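Local atomic coordinates of putative Outer membrane protein (Helicobacter pylori, PDB entry 6GW5), a protein that probably mediates attachment of Helicobacter pylori to host-cell glycans, as the adhesin domain of the outer membrane protein SabA. Residues S24-Q27 and S28-A32; T357-N360 and N361-L365; L385-Q389 and N390-A394; G332-V335 and D336-L339. All blocks are in the same frame, centred on the assembly; numbering follows the deposited sequence.

Followed from the N terminus, the contacts come in series as contact 1, contact 4, contact 2 and contact 3; none nests in another or crosses it. The first three each lie within about two turns of one helix and close no loop, whereas contact 3 folds the first part of the loop between strands 383-384 and 400-401 back on itself. Contact 1 lies on helix 3-32, whose side chains reach helix 348-370, home of contact 2, and also Asp-344 on helix 317-346, which carries contact 4 farther along the molecule. Contacts 2 and 3 meet by packing of Tyr-359 near Leu-385. Contacts 1 and 4, with centres about 18 Å apart, do not touch.

Contact 1 of 4, residues S24-Q27 and S28-A32; sequences SLKQ and SIQNA
Gln-27 and Asn-31 join their amide ends one turn apart, with NE2 of Gln-27 donating to OD1 of Asn-31 over 3.2 Å. The two amide planes are turned 52° against each other, and the donor approaches tilted from the plane of the acceptor carbonyl. Gln-27 first runs out with CG beside its own carbonyl carbon, then bends at chi2 (65°), which swings the amide forward along the helix to meet Asn-31. The other amide arm of Asn-31, ND2, is hydrogen-bonded to Asp-344. Lys-26 and Gln-30 instead lie side by side and point the same way, CB of Lys-26 lying 3.8 Å from OE1 of Gln-30; the ammonium group of Lys-26 goes on to the carbonyl oxygen of Tyr-399. All of this decorates the last two turns of helix 3-32, inside a predicted coiled coil, where i to i+4 backbone bonds such as Ile-29 N to Leu-25 O, 2.8 Å, and Asn-31 N to Gln-27 O, 3.0 Å, set the one-turn spacing at which Gln-27 meets Asn-31 and Lys-26 meets Gln-30. On another side of the helix a water bridges the same spacing, donating to Ser-24 O at 2.7 Å and to Ser-28 OG at 2.6 Å. Asp-344 is the second partner of that hydroxyl, so its two carboxylate oxygens take hydrogen bonds from Ser-28 and Asn-31. Buried Leu-25 and Ile-29 pack against helix 348-370, Leu-25 on Asn-351 and Glu-354 and Ile-29 on Ile-355.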
loop_
_atom_site.group_PDB
_atom_site.type_symbol
_atom_site.label_atom_id
_atom_site.label_comp_id
_atom_site.label_asym_id
_atom_site.label_seq_id
_atom_site.Cartn_x
_atom_site.Cartn_y
_atom_site.Cartn_z
ATOM N N SER A 24 -22.888 12.806 -14.712
ATOM C CA SER A 24 -21.710 12.125 -14.240
ATOM C C SER A 24 -21.117 11.258 -15.360
ATOM O O SER A 24 -19.927 11.258 -15.559
ATOM C CB SER A 24 -22.057 11.306 -13.002
ATOM O OG SER A 24 -20.922 10.680 -12.491
ATOM N N LEU A 25 -21.965 10.516 -16.066
ATOM C CA LEU A 25 -21.562 9.801 -17.284
ATOM C C LEU A 25 -20.899 10.697 -18.392
ATOM O O LEU A 25 -19.912 10.298 -18.998
ATOM C CB LEU A 25 -22.742 9.007 -17.840
ATOM C CG LEU A 25 -23.049 7.778 -16.977
ATOM C CD1 LEU A 25 -24.382 7.209 -17.414
ATOM C CD2 LEU A 25 -21.976 6.666 -17.037
ATOM N N LYS A 26 -21.392 11.913 -18.600
ATOM C CA LYS A 26 -20.753 12.776 -19.572
ATOM C C LYS A 26 -19.306 12.988 -19.196
ATOM O O LYS A 26 -18.411 12.917 -20.030
ATOM C CB LYS A 26 -21.444 14.111 -19.707
ATOM C CG LYS A 26 -22.858 13.973 -20.231
ATOM C CD LYS A 26 -23.628 15.291 -20.328
ATOM C CE LYS A 26 -22.771 16.518 -20.575
ATOM N NZ LYS A 26 -23.690 17.665 -20.723
ATOM N N GLN A 27 -19.078 13.273 -17.928
ATOM C CA GLN A 27 -17.765 13.589 -17.503
ATOM C C GLN A 27 -16.859 12.381 -17.727
ATOM O O GLN A 27 -15.738 12.517 -18.242
ATOM C CB GLN A 27 -17.794 14.057 -16.087
ATOM C CG GLN A 27 -16.459 14.587 -15.634
ATOM C CD GLN A 27 -16.017 15.844 -16.370
ATOM O OE1 GLN A 27 -16.755 16.808 -16.437
ATOM N NE2 GLN A 27 -14.795 15.853 -16.858
ATOM N N SER A 28 -17.397 11.194 -17.449
ATOM C CA SER A 28 -16.620 9.988 -17.621
ATOM C C SER A 28 -16.332 9.758 -19.063
ATOM O O SER A 28 -15.204 9.376 -19.399
ATOM C CB SER A 28 -17.281 8.768 -16.959
ATOM O OG SER A 28 -17.163 8.839 -15.510
ATOM N N ILE A 29 -17.331 10.011 -19.919
ATOM C CA ILE A 29 -17.143 9.784 -21.331
ATOM C C ILE A 29 -16.118 10.786 -21.858
ATOM O O ILE A 29 -15.252 10.417 -22.651
ATOM C CB ILE A 29 -18.489 9.786 -22.092
ATOM C CG1 ILE A 29 -19.295 8.506 -21.723
ATOM C CG2 ILE A 29 -18.255 9.827 -23.603
ATOM C CD1 ILE A 29 -20.755 8.534 -22.118
ATOM N N GLN A 30 -16.173 12.034 -21.372
ATOM C CA GLN A 30 -15.249 13.054 -21.869
ATOM C C GLN A 30 -13.820 12.706 -21.553
ATOM O O GLN A 30 -12.968 12.796 -22.399
ATOM C CB GLN A 30 -15.620 14.419 -21.361
ATOM C CG GLN A 30 -16.869 14.927 -22.067
ATOM C CD GLN A 30 -17.524 16.123 -21.360
ATOM O OE1 GLN A 30 -18.762 16.255 -21.360
ATOM N NE2 GLN A 30 -16.689 17.003 -20.752
ATOM N N ASN A 31 -13.605 12.292 -20.311
ATOM C CA ASN A 31 -12.313 11.876 -19.848
ATOM C C ASN A 31 -11.723 10.781 -20.698
ATOM O O ASN A 31 -10.603 10.875 -21.148
ATOM C CB ASN A 31 -12.411 11.369 -18.403
ATOM C CG ASN A 31 -12.726 12.461 -17.426
ATOM O OD1 ASN A 31 -12.707 13.638 -17.767
ATOM N ND2 ASN A 31 -13.117 12.081 -16.251
ATOM N N ALA A 32 -12.500 9.753 -20.949
ATOM C CA ALA A 32 -12.021 8.677 -21.771
ATOM C C ALA A 32 -11.642 9.124 -23.207
ATOM O O ALA A 32 -10.725 8.585 -23.778
ATOM C CB ALA A 32 -13.046 7.597 -21.799
HETATM O O HOH W 1 -17.572 11.099 -14.247
#

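Contact 2 of 4, residues T357-N360 and N361-L365; sequences TTYN and NAKNL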
loop_
_atom_site.group_PDB
_atom_site.type_symbol
_atom_site.label_atom_id
_atom_site.label_comp_id
_atom_site.label_asym_id
_atom_site.label_seq_id
_atom_site.Cartn_x
_atom_site.Cartn_y
_atom_site.Cartn_z
ATOM N N THR A 357 -29.352 4.538 -22.408
ATOM C CA THR A 357 -30.486 4.000 -21.671
ATOM C C THR A 357 -31.012 5.057 -20.716
ATOM O O THR A 357 -32.188 5.285 -20.641
ATOM C CB THR A 357 -30.109 2.766 -20.854
ATOM O OG1 THR A 357 -29.421 1.850 -21.691
ATOM C CG2 THR A 357 -31.301 2.087 -20.293
ATOM N N THR A 358 -30.119 5.675 -19.978
ATOM C CA THR A 358 -30.512 6.634 -18.985
ATOM C C THR A 358 -31.187 7.883 -19.586
ATOM O O THR A 358 -32.084 8.439 -18.995
ATOM C CB THR A 358 -29.313 7.008 -18.116
ATOM O OG1 THR A 358 -28.800 5.818 -17.515
ATOM C CG2 THR A 358 -29.711 7.976 -17.001
ATOM N N TYR A 359 -30.770 8.295 -20.766
ATOM C CA TYR A 359 -31.391 9.414 -21.412
ATOM C C TYR A 359 -32.789 9.051 -21.805
ATOM O O TYR A 359 -33.721 9.819 -21.578
ATOM C CB TYR A 359 -30.593 9.800 -22.647
ATOM C CG TYR A 359 -31.363 10.603 -23.678
ATOM C CD1 TYR A 359 -31.863 11.858 -23.394
ATOM C CD2 TYR A 359 -31.558 10.089 -24.963
ATOM C CE1 TYR A 359 -32.560 12.583 -24.360
ATOM C CE2 TYR A 359 -32.225 10.807 -25.941
ATOM C CZ TYR A 359 -32.725 12.058 -25.634
ATOM O OH TYR A 359 -33.372 12.790 -26.601
ATOM N N ASN A 360 -32.910 7.908 -22.478
ATOM C CA ASN A 360 -34.201 7.399 -22.907
ATOM C C ASN A 360 -35.162 7.238 -21.743
ATOM O O ASN A 360 -36.273 7.762 -21.781
ATOM C CB ASN A 360 -34.027 6.153 -23.720
ATOM C CG ASN A 360 -33.682 6.481 -25.158
ATOM O OD1 ASN A 360 -34.462 7.081 -25.899
ATOM N ND2 ASN A 360 -32.511 6.138 -25.546
ATOM N N ASN A 361 -34.671 6.666 -20.650
ATOM C CA ASN A 361 -35.469 6.578 -19.431
ATOM C C ASN A 361 -35.907 7.921 -18.947
ATOM O O ASN A 361 -37.048 8.087 -18.560
ATOM C CB ASN A 361 -34.756 5.815 -18.297
ATOM C CG ASN A 361 -34.640 4.321 -18.585
ATOM O OD1 ASN A 361 -35.483 3.709 -19.250
ATOM N ND2 ASN A 361 -33.591 3.740 -18.109
ATOM N N ALA A 362 -34.992 8.877 -18.980
ATOM C CA ALA A 362 -35.307 10.209 -18.492
ATOM C C ALA A 362 -36.323 10.893 -19.387
ATOM O O ALA A 362 -37.211 11.564 -18.888
ATOM C CB ALA A 362 -34.063 11.033 -18.363
ATOM N N LYS A 363 -36.211 10.676 -20.695
ATOM C CA LYS A 363 -37.083 11.316 -21.688
ATOM C C LYS A 363 -38.530 10.775 -21.571
ATOM O O LYS A 363 -39.478 11.542 -21.509
ATOM C CB LYS A 363 -36.482 11.048 -23.065
ATOM C CG LYS A 363 -37.168 11.555 -24.355
ATOM C CD LYS A 363 -36.479 10.931 -25.583
ATOM C CE LYS A 363 -36.320 11.778 -26.849
ATOM N NZ LYS A 363 -37.582 11.909 -27.632
ATOM N N ASN A 364 -38.661 9.453 -21.447
ATOM C CA ASN A 364 -39.942 8.779 -21.265
ATOM C C ASN A 364 -40.578 9.110 -19.943
ATOM O O ASN A 364 -41.769 9.381 -19.875
ATOM C CB ASN A 364 -39.793 7.265 -21.360
ATOM C CG ASN A 364 -39.384 6.809 -22.746
ATOM O OD1 ASN A 364 -39.760 7.412 -23.759
ATOM N ND2 ASN A 364 -38.597 5.729 -22.804
ATOM N N LEU A 365 -39.779 9.140 -18.898
ATOM C CA LEU A 365 -40.277 9.519 -17.583
ATOM C C LEU A 365 -40.780 10.988 -17.561
ATOM O O LEU A 365 -41.841 11.283 -17.004
ATOM C CB LEU A 365 -39.195 9.293 -16.508
ATOM C CG LEU A 365 -39.587 9.601 -15.064
ATOM C CD1 LEU A 365 -40.885 8.904 -14.714
ATOM C CD2 LEU A 365 -38.496 9.162 -14.121
#
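Two successive turns of helix 348-370 make up this contact, on a helix whose one side packs on helix 3-32 and another on strand 383-384. Tyr-359 and Lys-363, four residues apart, cross obliquely: the aliphatic end of the lysine passes the phenol, its CE 3.8 Å from CZ of Tyr-359, neither squarely over the ring face nor at its edge. The tyrosine ring swings forward because CG stands beside the carbonyl carbon (chi1 159°), and it also stacks on the ring of Tyr-399. Asn-360 has its ND2 turned back to Val-356 O in a weak hydrogen bond. Thr-358, buried, touches Val-22, and its hydroxyl is bonded to Glu-354 O; Ala-362 meets Ile-383 of the strand. The backbone carries the regular i to i+4 ladder, with Asn-361 N to Thr-357 O at 2.8 Å and Asn-364 N to Asn-360 O at 2.9 Å. Thr-357 and Asn-361 run alongside each other, pointing the same way. With the threonine hydroxyl engaged by Thr-353 O, its methyl group does the touching: CG2 of Thr-357 lies 3.6 Å from ND2 of Asn-361.

Contact 3 of 4, residues L385-Q389 and N390-A394; sequences LPYDQ and NAPAA
Tyr-387 lays one face of its ring over the backbone of Ala-391, whose carbonyl oxygen stands 3.4 Å above the ring plane, offset toward the rim. The ring folds across the opposing strand because CG sits beside the carbonyl carbon (chi1 -165°), which carries the phenol end on toward Asn-390. Nearer the backbone, CE1 of Tyr-387 touches CD of Pro-392 at 4.3 Å. Two backbone bonds hold the strands together: Asp-388 N gives a nearly straight bond to Ala-391 O, 2.8 Å, and Ala-393 N bonds to Pro-386 O at the same length, reaching it from above the carbonyl plane. A water donates to Pro-386 O as well and accepts from Ala-394 N, extending the pairing by one residue. CB of Pro-386 meets CB of Ala-393 at 4.1 Å. At the tip the chain reverses through Gln-389, with phi 76° and psi -56°, and Asn-390 N bonds to Asp-388 O over 2.7 Å. This is a classic gamma turn closing a short, exposed beta hairpin, in which Tyr-387 and Pro-392 form the single non-hydrogen-bonded pair, in the first part of the loop that leads from strand 383-384 to strand 400-401.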
loop_
_atom_site.group_PDB
_atom_site.type_symbol
_atom_site.label_atom_id
_atom_site.label_comp_id
_atom_site.label_asym_id
_atom_site.label_seq_id
_atom_site.Cartn_x
_atom_site.Cartn_y
_atom_site.Cartn_z
ATOM N N LEU A 385 -30.783 16.141 -26.896
ATOM C CA LEU A 385 -29.529 15.881 -27.588
ATOM C C LEU A 385 -29.435 16.787 -28.805
ATOM O O LEU A 385 -29.987 16.483 -29.859
ATOM C CB LEU A 385 -29.364 14.401 -27.997
ATOM C CG LEU A 385 -28.027 14.104 -28.729
ATOM C CD1 LEU A 385 -26.835 14.350 -27.812
ATOM C CD2 LEU A 385 -27.957 12.693 -29.318
ATOM N N PRO A 386 -28.700 17.876 -28.659
ATOM C CA PRO A 386 -28.587 18.869 -29.707
ATOM C C PRO A 386 -28.143 18.321 -31.056
ATOM O O PRO A 386 -27.195 17.545 -31.142
ATOM C CB PRO A 386 -27.539 19.865 -29.143
ATOM C CG PRO A 386 -27.727 19.767 -27.681
ATOM C CD PRO A 386 -27.974 18.300 -27.448
ATOM N N TYR A 387 -28.790 18.844 -32.081
ATOM C CA TYR A 387 -28.740 18.321 -33.424
ATOM C C TYR A 387 -28.684 19.501 -34.380
ATOM O O TYR A 387 -29.328 20.521 -34.172
ATOM C CB TYR A 387 -30.010 17.482 -33.712
ATOM C CG TYR A 387 -29.921 16.585 -34.936
ATOM C CD1 TYR A 387 -29.340 15.340 -34.847
ATOM C CD2 TYR A 387 -30.449 16.983 -36.171
ATOM C CE1 TYR A 387 -29.277 14.524 -35.948
ATOM C CE2 TYR A 387 -30.365 16.175 -37.276
ATOM C CZ TYR A 387 -29.784 14.958 -37.156
ATOM O OH TYR A 387 -29.644 14.145 -38.225
ATOM N N ASP A 388 -27.933 19.320 -35.460
ATOM C CA ASP A 388 -27.676 20.363 -36.433
ATOM C C ASP A 388 -27.818 19.778 -37.806
ATOM O O ASP A 388 -26.858 19.291 -38.398
ATOM C CB ASP A 388 -26.282 20.908 -36.214
ATOM C CG ASP A 388 -25.918 22.043 -37.162
ATOM O OD1 ASP A 388 -26.778 22.631 -37.868
ATOM O OD2 ASP A 388 -24.719 22.347 -37.177
ATOM N N GLN A 389 -29.073 19.728 -38.244
ATOM C CA GLN A 389 -29.455 19.450 -39.617
ATOM C C GLN A 389 -29.323 17.995 -39.988
ATOM O O GLN A 389 -30.251 17.377 -40.482
ATOM C CB GLN A 389 -28.594 20.288 -40.567
ATOM C CG GLN A 389 -29.164 20.385 -41.992
ATOM C CD GLN A 389 -28.375 21.199 -43.018
ATOM O OE1 GLN A 389 -27.400 21.888 -42.704
ATOM N NE2 GLN A 389 -28.807 21.101 -44.292
ATOM N N ASN A 390 -28.147 17.434 -39.809
ATOM C CA ASN A 390 -27.958 16.028 -40.210
ATOM C C ASN A 390 -27.028 15.249 -39.360
ATOM O O ASN A 390 -26.538 14.209 -39.781
ATOM C CB ASN A 390 -27.467 15.993 -41.645
ATOM C CG ASN A 390 -26.156 16.747 -41.834
ATOM O OD1 ASN A 390 -25.456 17.083 -40.894
ATOM N ND2 ASN A 390 -25.844 17.015 -43.065
ATOM N N ALA A 391 -26.800 15.737 -38.149
ATOM C CA ALA A 391 -25.864 15.117 -37.225
ATOM C C ALA A 391 -26.028 15.792 -35.870
ATOM O O ALA A 391 -26.449 16.944 -35.811
ATOM C CB ALA A 391 -24.418 15.281 -37.725
ATOM N N PRO A 392 -25.628 15.108 -34.791
ATOM C CA PRO A 392 -25.565 15.733 -33.485
ATOM C C PRO A 392 -24.687 16.950 -33.566
ATOM O O PRO A 392 -23.686 16.930 -34.293
ATOM C CB PRO A 392 -24.883 14.676 -32.628
ATOM C CG PRO A 392 -25.183 13.376 -33.311
ATOM C CD PRO A 392 -25.177 13.697 -34.759
ATOM N N ALA A 393 -25.036 17.992 -32.821
ATOM C CA ALA A 393 -24.327 19.297 -32.951
ATOM C C ALA A 393 -22.935 19.273 -32.302
ATOM O O ALA A 393 -22.002 19.914 -32.801
ATOM C CB ALA A 393 -25.168 20.438 -32.383
ATOM N N ALA A 394 -22.780 18.505 -31.217
ATOM C CA ALA A 394 -21.528 18.510 -30.451
ATOM C C ALA A 394 -21.267 17.185 -29.719
ATOM O O ALA A 394 -20.988 17.163 -28.540
ATOM C CB ALA A 394 -21.594 19.647 -29.452
HETATM O O HOH W 2 -24.659 17.012 -29.669
#

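Contact 4 of 4, residues G332-V335 and D336-L339; sequences GNRV and DAAL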
loop_
_atom_site.group_PDB
_atom_site.type_symbol
_atom_site.label_atom_id
_atom_site.label_comp_id
_atom_site.label_asym_id
_atom_site.label_seq_id
_atom_site.Cartn_x
_atom_site.Cartn_y
_atom_site.Cartn_z
ATOM N N GLY A 332 1.243 7.770 -4.537
ATOM C CA GLY A 332 -0.021 7.085 -4.460
ATOM C C GLY A 332 -1.233 7.919 -4.774
ATOM O O GLY A 332 -2.209 7.418 -5.311
ATOM N N ASN A 333 -1.224 9.183 -4.421
ATOM C CA ASN A 333 -2.348 10.048 -4.832
ATOM C C ASN A 333 -2.418 10.252 -6.329
ATOM O O ASN A 333 -3.499 10.431 -6.868
ATOM C CB ASN A 333 -2.300 11.370 -4.119
ATOM C CG ASN A 333 -2.604 11.225 -2.686
ATOM O OD1 ASN A 333 -3.487 10.501 -2.305
ATOM N ND2 ASN A 333 -1.856 11.873 -1.875
ATOM N N ARG A 334 -1.264 10.200 -7.000
ATOM C CA ARG A 334 -1.211 10.340 -8.451
ATOM C C ARG A 334 -1.662 9.050 -9.066
ATOM O O ARG A 334 -2.392 9.091 -10.006
ATOM C CB ARG A 334 0.181 10.655 -8.934
ATOM C CG ARG A 334 0.818 11.845 -8.290
ATOM C CD ARG A 334 0.051 13.114 -8.499
ATOM N NE ARG A 334 -0.977 13.423 -7.472
ATOM C CZ ARG A 334 -2.200 13.896 -7.758
ATOM N NH1 ARG A 334 -2.596 14.081 -9.012
ATOM N NH2 ARG A 334 -3.046 14.214 -6.791
ATOM N N VAL A 335 -1.250 7.897 -8.522
ATOM C CA VAL A 335 -1.704 6.673 -9.111
ATOM C C VAL A 335 -3.220 6.531 -8.989
ATOM O O VAL A 335 -3.806 6.051 -9.928
ATOM C CB VAL A 335 -0.897 5.358 -8.804
ATOM C CG1 VAL A 335 0.525 5.595 -8.376
ATOM C CG2 VAL A 335 -1.623 4.299 -7.974
ATOM N N ASP A 336 -3.834 6.982 -7.891
ATOM C CA ASP A 336 -5.310 7.016 -7.767
ATOM C C ASP A 336 -5.940 7.861 -8.868
ATOM O O ASP A 336 -6.965 7.502 -9.436
ATOM C CB ASP A 336 -5.772 7.589 -6.430
ATOM C CG ASP A 336 -5.442 6.687 -5.212
ATOM O OD1 ASP A 336 -5.225 5.454 -5.359
ATOM O OD2 ASP A 336 -5.430 7.230 -4.073
ATOM N N ALA A 337 -5.335 8.995 -9.174
ATOM C CA ALA A 337 -5.912 9.880 -10.175
ATOM C C ALA A 337 -5.878 9.180 -11.518
ATOM O O ALA A 337 -6.911 9.146 -12.215
ATOM C CB ALA A 337 -5.164 11.208 -10.229
ATOM N N ALA A 338 -4.719 8.612 -11.859
ATOM C CA ALA A 338 -4.572 7.877 -13.114
ATOM C C ALA A 338 -5.510 6.701 -13.152
ATOM O O ALA A 338 -6.168 6.452 -14.148
ATOM C CB ALA A 338 -3.143 7.421 -13.342
ATOM N N LEU A 339 -5.586 5.967 -12.075
ATOM C CA LEU A 339 -6.525 4.860 -12.012
ATOM C C LEU A 339 -7.911 5.344 -12.373
ATOM O O LEU A 339 -8.629 4.681 -13.079
ATOM C CB LEU A 339 -6.544 4.203 -10.611
ATOM C CG LEU A 339 -7.612 3.109 -10.338
ATOM C CD1 LEU A 339 -7.343 1.957 -11.288
ATOM C CD2 LEU A 339 -7.616 2.644 -8.894
#
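Asp-336 N bonds back to Gly-332 O, 3.1 Å, one turn earlier in helix 317-346, and the carboxylate of Asp-336 is likewise turned back along the helix toward the N terminus. The helix continues on both sides of the segment, and its i to i+4 bonds form the first shell: beside that first bond, Ala-338 N reaches Arg-334 O at 3.0 Å, and Leu-339 N reaches Val-335 O at 2.8 Å. The bond from Ala-337 N to Asn-333 O is longer, 3.3 Å, and its donor sits above the carbonyl plane. Among the side chains, Asn-333 and Asp-336 approach at a slant, their amide and carboxylate planes 62° apart, with OD1 of Asn-333 and OD2 of Asp-336 no closer than 4.2 Å. The other carboxylate oxygen, OD1, has a salt bridge to Lys-269 of helix 255-283, which gives the aspartate its main charged partner and probably steadies its negative charge. That same neighbouring helix receives Leu-339, which packs on Ala-265, Gln-266 and Lys-269, while Val-335 touches Lys-269 too. Val-335 and Ala-338 also rest on Leu-45 of helix 35-54, so the segment is gripped between two helices of the bundle, its buried side supplied by Gly-332, Val-335 and Ala-338. On an exposed side Arg-334, which leans on Tyr-44, bends at chi2 and again at chi3 (90°); this double bend brings the guanidinium back alongside the helix surface, where NH1 of Arg-334 comes to 4.0 Å from CB of Ala-337.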